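Local coordinates for haloacid dehalogenase domain protein hydrolase (Planctomyces limnophilus, PDB 4OVY), which probably works as a metal-dependent hydrolase of the haloacid dehalogenase superfamily, perhaps a phosphatase, and holds a calcium ion in this crystal, at residues V39-D44 against L144-F149; E137-P142 against E174-P179; T157-G162 against E166-W171; E18-V23 against A148-H153. All blocks are in the same frame, centred on the assembly; numbering follows the deposited sequence.

Contact 1. Residues V39-D44 against L144-F149; sequences VTFDND and LELLAF. With CA (calcium ion), chain J; EDO (1,2-ethanediol), chain H.
Phe41 ends strand 38-41 in extended conformation, and helix 141-152 passes over that side of the sheet with 9.5 Å between Phe41 CA and Leu147 CA, leaving room for one layer of side chains. The Phe41 ring fills that gap. It leaves the strand toward the helix with CG anti to its carbonyl carbon (chi1 -66°), and two neighbouring leucines of the helix receive it from different directions. Leu147 lays CD2 over one face in a CH-pi contact, 3.9 Å from CD2 to the Phe41 ring centroid. The methyl is displaced toward the rim, which brings Leu147 CD2 within 3.5 Å of Phe41 CE1. Leu146 comes in the ring plane instead, its CD2 standing 4.0 Å off the edge atom Phe41 CE2. Face and edge are thus both held by branched tips, and all three residues are buried. Met143 and Leu150 of the same helix also touch the ring.

Just past Phe41 the chain leaves the sheet and becomes polar. Asp42 swings its carboxylate over to the calcium, which OD2 binds at 2.3 Å, while its OD1 has a salt bridge to Lys216. Asp44 binds the same ion through its backbone O at 2.5 Å, and two waters and Asn234 complete the ligands. The Asp44 side chain looks elsewhere: its OD2 accepts a hydrogen bond from ethanediol O1, and OD1 is held by Trp48. This is the layout of the haloacid dehalogenase Rossmann-like core, in which a helix-packed central strand delivers the paired aspartates of a DxD sequence to the metal site.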
# COMPACT_ATOMS: atom_id res chain seq x y z
N VAL A 39 -12.04 -4.42 -4.78
CA VAL A 39 -12.11 -5.86 -5.04
C VAL A 39 -10.71 -6.45 -5.06
O VAL A 39 -9.79 -5.88 -5.65
CB VAL A 39 -12.87 -6.18 -6.35
CG1 VAL A 39 -12.26 -5.50 -7.55
CG2 VAL A 39 -12.93 -7.69 -6.57
N THR A 40 -10.54 -7.60 -4.39
CA THR A 40 -9.25 -8.25 -4.27
C THR A 40 -9.25 -9.63 -4.93
O THR A 40 -10.19 -10.41 -4.77
CB THR A 40 -8.81 -8.39 -2.80
OG1 THR A 40 -9.83 -9.06 -2.04
CG2 THR A 40 -8.51 -7.04 -2.19
N PHE A 41 -8.18 -9.90 -5.67
CA PHE A 41 -7.97 -11.16 -6.36
C PHE A 41 -6.67 -11.80 -5.91
O PHE A 41 -5.64 -11.13 -5.85
CB PHE A 41 -7.84 -10.93 -7.87
CG PHE A 41 -9.09 -10.42 -8.53
CD1 PHE A 41 -9.39 -9.06 -8.53
CD2 PHE A 41 -9.96 -11.29 -9.17
CE1 PHE A 41 -10.54 -8.59 -9.13
CE2 PHE A 41 -11.12 -10.82 -9.78
CZ PHE A 41 -11.40 -9.47 -9.76
N ASP A 42 -6.69 -13.09 -5.63
CA ASP A 42 -5.45 -13.86 -5.65
C ASP A 42 -4.93 -13.88 -7.10
O ASP A 42 -5.70 -13.62 -8.04
CB ASP A 42 -5.69 -15.27 -5.14
CG ASP A 42 -4.41 -15.99 -4.74
OD1 ASP A 42 -3.31 -15.39 -4.73
OD2 ASP A 42 -4.51 -17.17 -4.42
N ASN A 43 -3.65 -14.20 -7.27
CA ASN A 43 -3.07 -14.33 -8.61
C ASN A 43 -2.95 -15.79 -9.05
O ASN A 43 -3.72 -16.26 -9.89
CB ASN A 43 -1.70 -13.63 -8.66
CG ASN A 43 -1.11 -13.59 -10.07
OD1 ASN A 43 -1.84 -13.47 -11.06
ND2 ASN A 43 0.21 -13.68 -10.17
N ASP A 44 -2.00 -16.52 -8.46
CA ASP A 44 -1.77 -17.93 -8.80
C ASP A 44 -3.07 -18.73 -8.68
O ASP A 44 -3.67 -18.76 -7.61
CB ASP A 44 -0.73 -18.56 -7.88
CG ASP A 44 0.64 -17.92 -7.99
OD1 ASP A 44 1.01 -17.39 -9.07
OD2 ASP A 44 1.38 -17.95 -6.99
N LEU A 144 -9.76 -11.71 -17.23
CA LEU A 144 -9.43 -10.42 -17.85
C LEU A 144 -10.71 -9.62 -18.13
O LEU A 144 -10.76 -8.41 -17.92
CB LEU A 144 -8.65 -10.61 -19.14
CG LEU A 144 -7.29 -11.31 -19.07
CD1 LEU A 144 -6.66 -11.28 -20.46
CD2 LEU A 144 -6.39 -10.67 -18.03
N GLU A 145 -11.73 -10.31 -18.62
CA GLU A 145 -13.04 -9.69 -18.85
C GLU A 145 -13.65 -9.19 -17.54
O GLU A 145 -14.19 -8.09 -17.49
CB GLU A 145 -13.98 -10.68 -19.53
CG GLU A 145 -13.58 -10.98 -20.96
CD GLU A 145 -14.33 -12.14 -21.57
OE1 GLU A 145 -15.34 -12.59 -20.97
OE2 GLU A 145 -13.91 -12.59 -22.66
N LEU A 146 -13.55 -9.99 -16.49
CA LEU A 146 -14.09 -9.61 -15.18
C LEU A 146 -13.39 -8.38 -14.64
O LEU A 146 -14.05 -7.45 -14.17
CB LEU A 146 -14.00 -10.78 -14.19
CG LEU A 146 -14.46 -10.49 -12.77
CD1 LEU A 146 -15.91 -9.99 -12.73
CD2 LEU A 146 -14.32 -11.76 -11.94
N LEU A 147 -12.06 -8.35 -14.71
CA LEU A 147 -11.30 -7.17 -14.29
C LEU A 147 -11.75 -5.89 -15.02
O LEU A 147 -11.98 -4.86 -14.39
CB LEU A 147 -9.80 -7.40 -14.51
CG LEU A 147 -9.12 -8.38 -13.56
CD1 LEU A 147 -7.76 -8.77 -14.12
CD2 LEU A 147 -8.99 -7.80 -12.16
N ALA A 148 -11.88 -5.97 -16.35
CA ALA A 148 -12.32 -4.82 -17.15
C ALA A 148 -13.73 -4.37 -16.78
O ALA A 148 -14.00 -3.18 -16.66
CB ALA A 148 -12.25 -5.15 -18.64
N PHE A 149 -14.62 -5.35 -16.61
CA PHE A 149 -16.02 -5.10 -16.26
C PHE A 149 -16.11 -4.34 -14.93
O PHE A 149 -16.84 -3.36 -14.80
CB PHE A 149 -16.76 -6.43 -16.17
CG PHE A 149 -18.19 -6.31 -15.71
CD1 PHE A 149 -19.15 -5.71 -16.52
CD2 PHE A 149 -18.59 -6.83 -14.48
CE1 PHE A 149 -20.48 -5.62 -16.10
CE2 PHE A 149 -19.91 -6.73 -14.06
CZ PHE A 149 -20.86 -6.12 -14.87
CA CA J . -4.08 -19.29 -5.25
C1 EDO H . 2.07 -18.57 -4.04
O1 EDO H . 0.74 -18.29 -4.52
C2 EDO H . 2.00 -19.26 -2.68
O2 EDO H . 0.99 -18.64 -1.87
O HOH W 1 -4.26 -18.83 -2.47
O HOH W 2 -2.74 -20.88 -5.00

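Contact 2. Residues E137-P142 against E174-P179; sequences ECVYQP and EVYGIP. With EDO (1,2-ethanediol), chain F.
The apolar part of this contact turns on Val139, whose CG1 methyl meets two successive residues of helix 172-176. It touches Val175, with 3.7 Å from Val139 CG1 to Val175 CG1. Next to that it reaches the hydroxyl end of the Tyr176 ring obliquely, 3.7 Å from Val139 CG1 to Tyr176 CE1. Val139 holds CG1 anti to the carbonyl carbon (chi1 -63°), and this sends the methyl across to the helix. Val175 and Tyr176 also pack on each other: Val175 CG1 stands 3.9 Å above the plane of the Tyr176 ring, offset toward its rim, so the two valine methyls and the ring touch one another in a closed group of three.

Among polar groups, the Tyr176 OH makes a weak hydrogen bond to Asn43 OD1, which brings the tip of the ring close to the aspartates of the calcium site. Gln141, on the first turn of helix 141-152, bends at chi2 and gives an N-H from NE2 to ethanediol O2 at 3.2 Å, nearly straight at 164°. That molecule probably came from the crystallisation liquor; the same NE2 also bonds to Glu145.

In the backbone, a helix begins on one side of the contact and another stops on the other. Tyr140 takes the N-cap position of helix 141-152, whereas Gly177, with positive phi, is where helix 172-176 stops. Tyr176 O is then taken by Arg151 of the long helix. Both helices cover the same face of the sheet, before and after strand 156-161, as expected of successive crossover connections in a Rossmann-like haloacid dehalogenase core.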
# COMPACT_ATOMS: atom_id res chain seq x y z
N GLU A 137 0.96 -15.26 -20.87
CA GLU A 137 -0.13 -15.60 -21.78
C GLU A 137 -0.99 -16.76 -21.25
O GLU A 137 -2.02 -17.10 -21.86
CB GLU A 137 0.41 -15.93 -23.17
CG GLU A 137 0.90 -14.71 -23.93
CD GLU A 137 1.46 -15.04 -25.30
OE1 GLU A 137 1.06 -16.07 -25.90
OE2 GLU A 137 2.31 -14.27 -25.78
N CYS A 138 -0.59 -17.33 -20.12
CA CYS A 138 -1.37 -18.38 -19.47
C CYS A 138 -2.29 -17.78 -18.40
O CYS A 138 -2.51 -18.36 -17.34
CB CYS A 138 -0.43 -19.45 -18.92
SG CYS A 138 0.62 -20.19 -20.20
N VAL A 139 -2.83 -16.61 -18.73
CA VAL A 139 -3.78 -15.91 -17.89
C VAL A 139 -5.18 -16.28 -18.37
O VAL A 139 -5.35 -16.73 -19.52
CB VAL A 139 -3.58 -14.38 -17.92
CG1 VAL A 139 -2.21 -14.01 -17.36
CG2 VAL A 139 -3.74 -13.82 -19.33
N TYR A 140 -6.17 -16.12 -17.51
CA TYR A 140 -7.54 -16.53 -17.82
C TYR A 140 -8.32 -15.40 -18.47
O TYR A 140 -8.58 -14.37 -17.85
CB TYR A 140 -8.25 -17.02 -16.56
CG TYR A 140 -7.52 -18.13 -15.84
CD1 TYR A 140 -6.88 -19.15 -16.53
CD2 TYR A 140 -7.47 -18.16 -14.45
CE1 TYR A 140 -6.21 -20.17 -15.87
CE2 TYR A 140 -6.81 -19.17 -13.77
CZ TYR A 140 -6.18 -20.17 -14.48
OH TYR A 140 -5.52 -21.17 -13.81
N GLN A 141 -8.69 -15.61 -19.73
CA GLN A 141 -9.42 -14.62 -20.50
C GLN A 141 -10.72 -14.20 -19.82
O GLN A 141 -11.04 -13.00 -19.80
CB GLN A 141 -9.68 -15.16 -21.92
CG GLN A 141 -10.61 -14.31 -22.77
CD GLN A 141 -10.03 -12.94 -23.10
OE1 GLN A 141 -8.82 -12.76 -23.24
NE2 GLN A 141 -10.91 -11.96 -23.23
N PRO A 142 -11.48 -15.15 -19.23
CA PRO A 142 -12.67 -14.73 -18.51
C PRO A 142 -12.38 -13.80 -17.32
O PRO A 142 -13.19 -12.93 -17.01
CB PRO A 142 -13.29 -16.05 -18.04
CG PRO A 142 -12.79 -17.06 -19.01
CD PRO A 142 -11.39 -16.62 -19.32
N GLU A 174 0.62 -4.24 -17.54
CA GLU A 174 0.41 -4.61 -18.94
C GLU A 174 -0.58 -5.77 -19.09
O GLU A 174 -1.42 -5.75 -19.99
CB GLU A 174 1.73 -5.01 -19.61
CG GLU A 174 1.61 -5.32 -21.10
CD GLU A 174 2.71 -6.25 -21.62
OE1 GLU A 174 3.79 -6.34 -20.99
OE2 GLU A 174 2.49 -6.89 -22.67
N VAL A 175 -0.45 -6.77 -18.23
CA VAL A 175 -1.17 -8.03 -18.41
C VAL A 175 -2.58 -7.97 -17.83
O VAL A 175 -3.53 -8.41 -18.49
CB VAL A 175 -0.38 -9.21 -17.80
CG1 VAL A 175 -1.19 -10.50 -17.83
CG2 VAL A 175 0.94 -9.39 -18.56
N TYR A 176 -2.71 -7.44 -16.61
CA TYR A 176 -4.00 -7.40 -15.90
C TYR A 176 -4.63 -6.01 -15.82
O TYR A 176 -5.78 -5.89 -15.40
CB TYR A 176 -3.82 -7.88 -14.45
CG TYR A 176 -3.38 -9.32 -14.29
CD1 TYR A 176 -3.99 -10.35 -15.01
CD2 TYR A 176 -2.39 -9.66 -13.37
CE1 TYR A 176 -3.60 -11.67 -14.84
CE2 TYR A 176 -1.99 -10.98 -13.19
CZ TYR A 176 -2.60 -11.98 -13.93
OH TYR A 176 -2.22 -13.29 -13.76
N GLY A 177 -3.88 -4.97 -16.19
CA GLY A 177 -4.34 -3.60 -16.00
C GLY A 177 -4.26 -3.14 -14.56
O GLY A 177 -4.93 -2.19 -14.18
N ILE A 178 -3.43 -3.80 -13.76
CA ILE A 178 -3.32 -3.50 -12.35
C ILE A 178 -1.96 -2.87 -12.07
O ILE A 178 -0.92 -3.53 -12.25
CB ILE A 178 -3.52 -4.77 -11.50
CG1 ILE A 178 -4.93 -5.33 -11.73
CG2 ILE A 178 -3.28 -4.47 -10.03
CD1 ILE A 178 -5.19 -6.68 -11.09
N PRO A 179 -1.94 -1.59 -11.64
CA PRO A 179 -0.68 -0.90 -11.41
C PRO A 179 0.00 -1.38 -10.13
O PRO A 179 -0.64 -1.98 -9.28
CB PRO A 179 -1.12 0.55 -11.25
CG PRO A 179 -2.47 0.45 -10.63
CD PRO A 179 -3.10 -0.77 -11.23
C1 EDO F . -10.17 -7.22 -21.75
O1 EDO F . -11.58 -7.04 -21.87
C2 EDO F . -9.81 -8.64 -22.16
O2 EDO F . -10.27 -8.88 -23.50

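Contact 3. Residues T157-G162 against E166-W171; sequences TFIVSG and EFMRPW
Met168 joins the short helix 165-168 to Ile159 and Ser161 on strand 156-161, within a beta-alpha-beta crossover of the Rossmann-like fold; Ser161, late in that strand, probably corresponds to the motif II serine or threonine of haloacid dehalogenases. Residue 168 is a selenomethionine. Its CB points at the strand, and CB and CG serve as a spacer, extended at chi2, that carries the selenium across. SE is the first atom to arrive. It settles over two side chains that project from the same face of the strand, lying 3.9 Å from Ile159 CG2 and 3.7 Å from Ser161 CB. At SE the chain bends (chi3 -72°) and turns the terminal CE onto the serine, with Ser161 CB 3.7 Å from Met168 CE. The polar end of Ser161 is occupied otherwise, since OG is hydrogen-bonded to the backbone N of Ala163, two residues on. Met168 also touches Asn43 and Val183, so the side chain is buried in a mixed setting; Ser161 beside it lies close to the calcium-binding aspartates.

The helical side is braced from within. Arg169 NH1 meets Glu166 OE2 in a salt bridge of 2.8 Å, on the syn side of the carboxylate and close to the guanidinium plane. Arg221 of the second subunit adds a further salt bridge to that same Glu166 oxygen, so the pair also belongs to the dimer interface. Trp171 folds back over the preceding turn, with Met168 O above one face of its ring. Its indole N-H, from NE1, reaches a lone pair of Phe167 O at 2.8 Å, in the carbonyl plane.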
# COMPACT_ATOMS: atom_id res chain seq x y z
N THR A 157 -9.30 -2.61 -8.64
CA THR A 157 -8.95 -4.02 -8.64
C THR A 157 -7.54 -4.19 -8.06
O THR A 157 -6.59 -3.65 -8.61
CB THR A 157 -8.97 -4.60 -10.07
OG1 THR A 157 -8.12 -3.81 -10.92
CG2 THR A 157 -10.39 -4.61 -10.63
N PHE A 158 -7.44 -4.93 -6.96
CA PHE A 158 -6.15 -5.23 -6.33
C PHE A 158 -5.80 -6.72 -6.45
O PHE A 158 -6.69 -7.59 -6.43
CB PHE A 158 -6.20 -4.93 -4.83
CG PHE A 158 -6.13 -3.47 -4.47
CD1 PHE A 158 -7.24 -2.65 -4.63
CD2 PHE A 158 -4.97 -2.93 -3.92
CE1 PHE A 158 -7.19 -1.32 -4.27
CE2 PHE A 158 -4.92 -1.60 -3.56
CZ PHE A 158 -6.03 -0.79 -3.74
N ILE A 159 -4.51 -7.00 -6.55
CA ILE A 159 -4.02 -8.36 -6.33
C ILE A 159 -3.59 -8.50 -4.87
O ILE A 159 -2.94 -7.60 -4.32
CB ILE A 159 -2.84 -8.69 -7.26
CG1 ILE A 159 -3.34 -8.91 -8.68
CG2 ILE A 159 -2.10 -9.94 -6.79
CD1 ILE A 159 -2.23 -8.95 -9.71
N VAL A 160 -3.96 -9.62 -4.26
CA VAL A 160 -3.56 -9.98 -2.91
C VAL A 160 -3.07 -11.43 -2.96
O VAL A 160 -3.86 -12.37 -2.90
CB VAL A 160 -4.71 -9.80 -1.90
CG1 VAL A 160 -4.24 -10.08 -0.48
CG2 VAL A 160 -5.27 -8.38 -1.97
N SER A 161 -1.76 -11.60 -3.09
CA SER A 161 -1.15 -12.90 -3.39
C SER A 161 -0.08 -13.27 -2.37
O SER A 161 0.54 -12.40 -1.77
CB SER A 161 -0.54 -12.86 -4.80
OG SER A 161 0.31 -13.97 -5.05
N GLY A 162 0.13 -14.56 -2.19
CA GLY A 162 1.24 -15.05 -1.37
C GLY A 162 2.58 -14.95 -2.07
O GLY A 162 3.63 -15.00 -1.43
N GLU A 166 7.30 -8.18 -5.83
CA GLU A 166 8.22 -7.72 -6.87
C GLU A 166 8.39 -8.70 -8.03
O GLU A 166 8.95 -8.35 -9.07
CB GLU A 166 9.58 -7.36 -6.25
CG GLU A 166 9.52 -6.22 -5.23
CD GLU A 166 8.75 -4.99 -5.70
OE1 GLU A 166 8.76 -4.66 -6.91
OE2 GLU A 166 8.13 -4.31 -4.85
N PHE A 167 7.91 -9.93 -7.85
CA PHE A 167 7.80 -10.85 -8.98
C PHE A 167 6.64 -10.46 -9.90
O PHE A 167 6.71 -10.68 -11.11
CB PHE A 167 7.60 -12.29 -8.50
CG PHE A 167 7.57 -13.28 -9.62
CD1 PHE A 167 8.74 -13.61 -10.30
CD2 PHE A 167 6.37 -13.85 -10.02
CE1 PHE A 167 8.71 -14.51 -11.35
CE2 PHE A 167 6.34 -14.75 -11.07
CZ PHE A 167 7.51 -15.08 -11.73
N MSE A 168 5.56 -9.91 -9.33
CA MSE A 168 4.34 -9.60 -10.11
C MSE A 168 4.34 -8.20 -10.67
O MSE A 168 3.82 -7.96 -11.77
CB MSE A 168 3.12 -9.78 -9.22
CG MSE A 168 2.95 -11.24 -8.80
SE MSE A 168 1.38 -11.44 -7.61
CE MSE A 168 2.09 -10.57 -6.00
N ARG A 169 4.92 -7.26 -9.94
CA ARG A 169 4.85 -5.84 -10.30
C ARG A 169 5.40 -5.45 -11.67
O ARG A 169 4.88 -4.52 -12.28
CB ARG A 169 5.48 -4.96 -9.22
CG ARG A 169 4.53 -4.63 -8.09
CD ARG A 169 5.22 -3.91 -6.96
NE ARG A 169 4.26 -3.26 -6.07
CZ ARG A 169 4.55 -2.74 -4.88
NH1 ARG A 169 5.79 -2.80 -4.38
NH2 ARG A 169 3.61 -2.15 -4.18
N PRO A 170 6.46 -6.13 -12.15
CA PRO A 170 7.01 -5.73 -13.45
C PRO A 170 6.05 -5.87 -14.64
O PRO A 170 6.21 -5.14 -15.62
CB PRO A 170 8.22 -6.66 -13.62
CG PRO A 170 8.60 -7.04 -12.23
CD PRO A 170 7.31 -7.13 -11.48
N TRP A 171 5.07 -6.77 -14.56
CA TRP A 171 4.22 -7.10 -15.71
C TRP A 171 2.70 -6.99 -15.46
O TRP A 171 1.92 -7.07 -16.41
CB TRP A 171 4.56 -8.51 -16.21
CG TRP A 171 4.53 -9.55 -15.13
CD1 TRP A 171 5.58 -9.94 -14.34
CD2 TRP A 171 3.41 -10.32 -14.72
NE1 TRP A 171 5.17 -10.91 -13.46
CE2 TRP A 171 3.84 -11.17 -13.67
CE3 TRP A 171 2.08 -10.38 -15.14
CZ2 TRP A 171 2.98 -12.06 -13.03
CZ3 TRP A 171 1.22 -11.28 -14.50
CH2 TRP A 171 1.68 -12.10 -13.46

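Contact 4. Residues E18-V23 against A148-H153; sequences EYVKSV and AFLRQH
Phe149 O, in the last turn of helix 141-152, is gripped by the His153 side chain: ND1 donates to it at 2.9 Å with a nearly straight N-H, 167°. The backbone N of His153 adds a weak bond to the same oxygen. The carbonyl lies close to the imidazole plane, and this bond fixes the ring's rotation and turns one face toward helix 11-24.

Val20 fills the space so framed. Its CG1, anti to the backbone N (chi1 171°), sits over the His153 face in a CH-pi contact, 4.0 Å from CG1 to the ring centroid. Its CG2 branch goes the other way, to Leu150, with 3.6 Å from Val20 CG2 to Leu150 CD2. Phe149 comes from the opposite direction and meets Val20 obliquely, CE2 lying 3.8 Å from both Val20 methyls. One branched residue of the N-terminal helix thus lodges among three side chains of the other helix, whose Leu150 in turn touches Val39 and Phe41 of the sheet.

With ND1 committed as donor, a neutral His153 would carry its proton there. Lys21 NZ, 6.2 Å from His153 NE2, would if anything disfavour a second proton on the ring.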
# COMPACT_ATOMS: atom_id res chain seq x y z
N GLU A 18 -25.48 -9.45 -10.98
CA GLU A 18 -26.47 -8.98 -10.01
C GLU A 18 -25.82 -8.09 -8.94
O GLU A 18 -26.33 -7.01 -8.61
CB GLU A 18 -27.16 -10.18 -9.34
CG GLU A 18 -28.31 -9.85 -8.40
CD GLU A 18 -29.24 -11.04 -8.16
OE1 GLU A 18 -28.72 -12.16 -7.93
OE2 GLU A 18 -30.49 -10.87 -8.22
N TYR A 19 -24.71 -8.56 -8.40
CA TYR A 19 -24.03 -7.85 -7.33
C TYR A 19 -23.47 -6.51 -7.81
O TYR A 19 -23.66 -5.47 -7.17
CB TYR A 19 -22.91 -8.71 -6.75
CG TYR A 19 -22.24 -8.10 -5.55
CD1 TYR A 19 -22.88 -8.09 -4.32
CD2 TYR A 19 -20.97 -7.54 -5.64
CE1 TYR A 19 -22.28 -7.54 -3.20
CE2 TYR A 19 -20.35 -6.98 -4.52
CZ TYR A 19 -21.01 -6.98 -3.31
OH TYR A 19 -20.42 -6.43 -2.20
N VAL A 20 -22.78 -6.52 -8.95
CA VAL A 20 -22.21 -5.29 -9.48
C VAL A 20 -23.32 -4.28 -9.78
O VAL A 20 -23.20 -3.10 -9.45
CB VAL A 20 -21.33 -5.55 -10.72
CG1 VAL A 20 -20.93 -4.23 -11.38
CG2 VAL A 20 -20.09 -6.34 -10.30
N LYS A 21 -24.42 -4.73 -10.38
CA LYS A 21 -25.55 -3.85 -10.62
C LYS A 21 -26.09 -3.26 -9.32
O LYS A 21 -26.35 -2.06 -9.23
CB LYS A 21 -26.68 -4.60 -11.33
CG LYS A 21 -27.78 -3.68 -11.84
CD LYS A 21 -28.70 -4.41 -12.81
CE LYS A 21 -27.99 -4.81 -14.10
NZ LYS A 21 -27.42 -3.64 -14.83
N SER A 22 -26.23 -4.11 -8.32
CA SER A 22 -26.83 -3.72 -7.05
C SER A 22 -25.98 -2.69 -6.31
O SER A 22 -26.52 -1.73 -5.74
CB SER A 22 -27.03 -4.95 -6.17
OG SER A 22 -27.65 -4.59 -4.96
N VAL A 23 -24.66 -2.86 -6.32
CA VAL A 23 -23.80 -1.94 -5.58
C VAL A 23 -23.42 -0.67 -6.34
O VAL A 23 -22.88 0.26 -5.75
CB VAL A 23 -22.53 -2.64 -5.04
CG1 VAL A 23 -22.89 -3.85 -4.18
CG2 VAL A 23 -21.56 -3.00 -6.16
N ALA A 148 -11.88 -5.97 -16.35
CA ALA A 148 -12.32 -4.82 -17.15
C ALA A 148 -13.73 -4.37 -16.78
O ALA A 148 -14.00 -3.18 -16.66
CB ALA A 148 -12.25 -5.15 -18.64
N PHE A 149 -14.62 -5.35 -16.61
CA PHE A 149 -16.02 -5.10 -16.26
C PHE A 149 -16.11 -4.34 -14.93
O PHE A 149 -16.84 -3.36 -14.80
CB PHE A 149 -16.76 -6.43 -16.17
CG PHE A 149 -18.19 -6.31 -15.71
CD1 PHE A 149 -19.15 -5.71 -16.52
CD2 PHE A 149 -18.59 -6.83 -14.48
CE1 PHE A 149 -20.48 -5.62 -16.10
CE2 PHE A 149 -19.91 -6.73 -14.06
CZ PHE A 149 -20.86 -6.12 -14.87
N LEU A 150 -15.36 -4.81 -13.94
CA LEU A 150 -15.34 -4.16 -12.63
C LEU A 150 -14.77 -2.74 -12.71
O LEU A 150 -15.33 -1.81 -12.12
CB LEU A 150 -14.56 -5.01 -11.63
CG LEU A 150 -15.22 -6.36 -11.30
CD1 LEU A 150 -14.25 -7.29 -10.60
CD2 LEU A 150 -16.48 -6.16 -10.47
N ARG A 151 -13.68 -2.57 -13.44
CA ARG A 151 -13.10 -1.23 -13.59
C ARG A 151 -14.04 -0.28 -14.35
O ARG A 151 -14.12 0.89 -14.02
CB ARG A 151 -11.71 -1.31 -14.23
CG ARG A 151 -10.67 -1.91 -13.27
CD ARG A 151 -9.25 -1.71 -13.77
NE ARG A 151 -8.98 -2.47 -14.99
CZ ARG A 151 -8.28 -3.60 -15.08
NH1 ARG A 151 -8.13 -4.17 -16.26
NH2 ARG A 151 -7.72 -4.18 -14.01
N GLN A 152 -14.77 -0.80 -15.32
CA GLN A 152 -15.80 -0.01 -16.02
C GLN A 152 -16.88 0.50 -15.06
O GLN A 152 -17.48 1.54 -15.30
CB GLN A 152 -16.44 -0.81 -17.15
CG GLN A 152 -15.53 -0.98 -18.36
CD GLN A 152 -15.99 -2.10 -19.30
OE1 GLN A 152 -17.12 -2.58 -19.22
NE2 GLN A 152 -15.10 -2.51 -20.20
N HIS A 153 -17.12 -0.23 -13.97
CA HIS A 153 -18.08 0.17 -12.95
C HIS A 153 -17.41 0.82 -11.73
O HIS A 153 -18.00 0.86 -10.64
CB HIS A 153 -18.94 -1.03 -12.56
CG HIS A 153 -19.87 -1.45 -13.65
ND1 HIS A 153 -19.46 -2.19 -14.74
CD2 HIS A 153 -21.19 -1.19 -13.84
CE1 HIS A 153 -20.49 -2.38 -15.54
NE2 HIS A 153 -21.55 -1.79 -15.02

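From the N terminus, helix 11-24 comes first, and contact 4 closes the longest loop by returning it to the end of helix 141-152. Contact 1 lies within that loop: strand 38-41 meets the same helix slightly earlier, and the two contacts share Ala148 and Phe149. Contact 2 starts just before this helix and ends at 174-179, so it crosses both. Contact 3, a short local closure from strand 156-161 to the next helix, falls wholly within contact 2's span and follows contacts 1 and 4. Helix 141-152 therefore ties the N-terminal helix to the sheet, while strands 38-41 and 156-161, paired in parallel, bring contacts 1 and 3 together beside the calcium site.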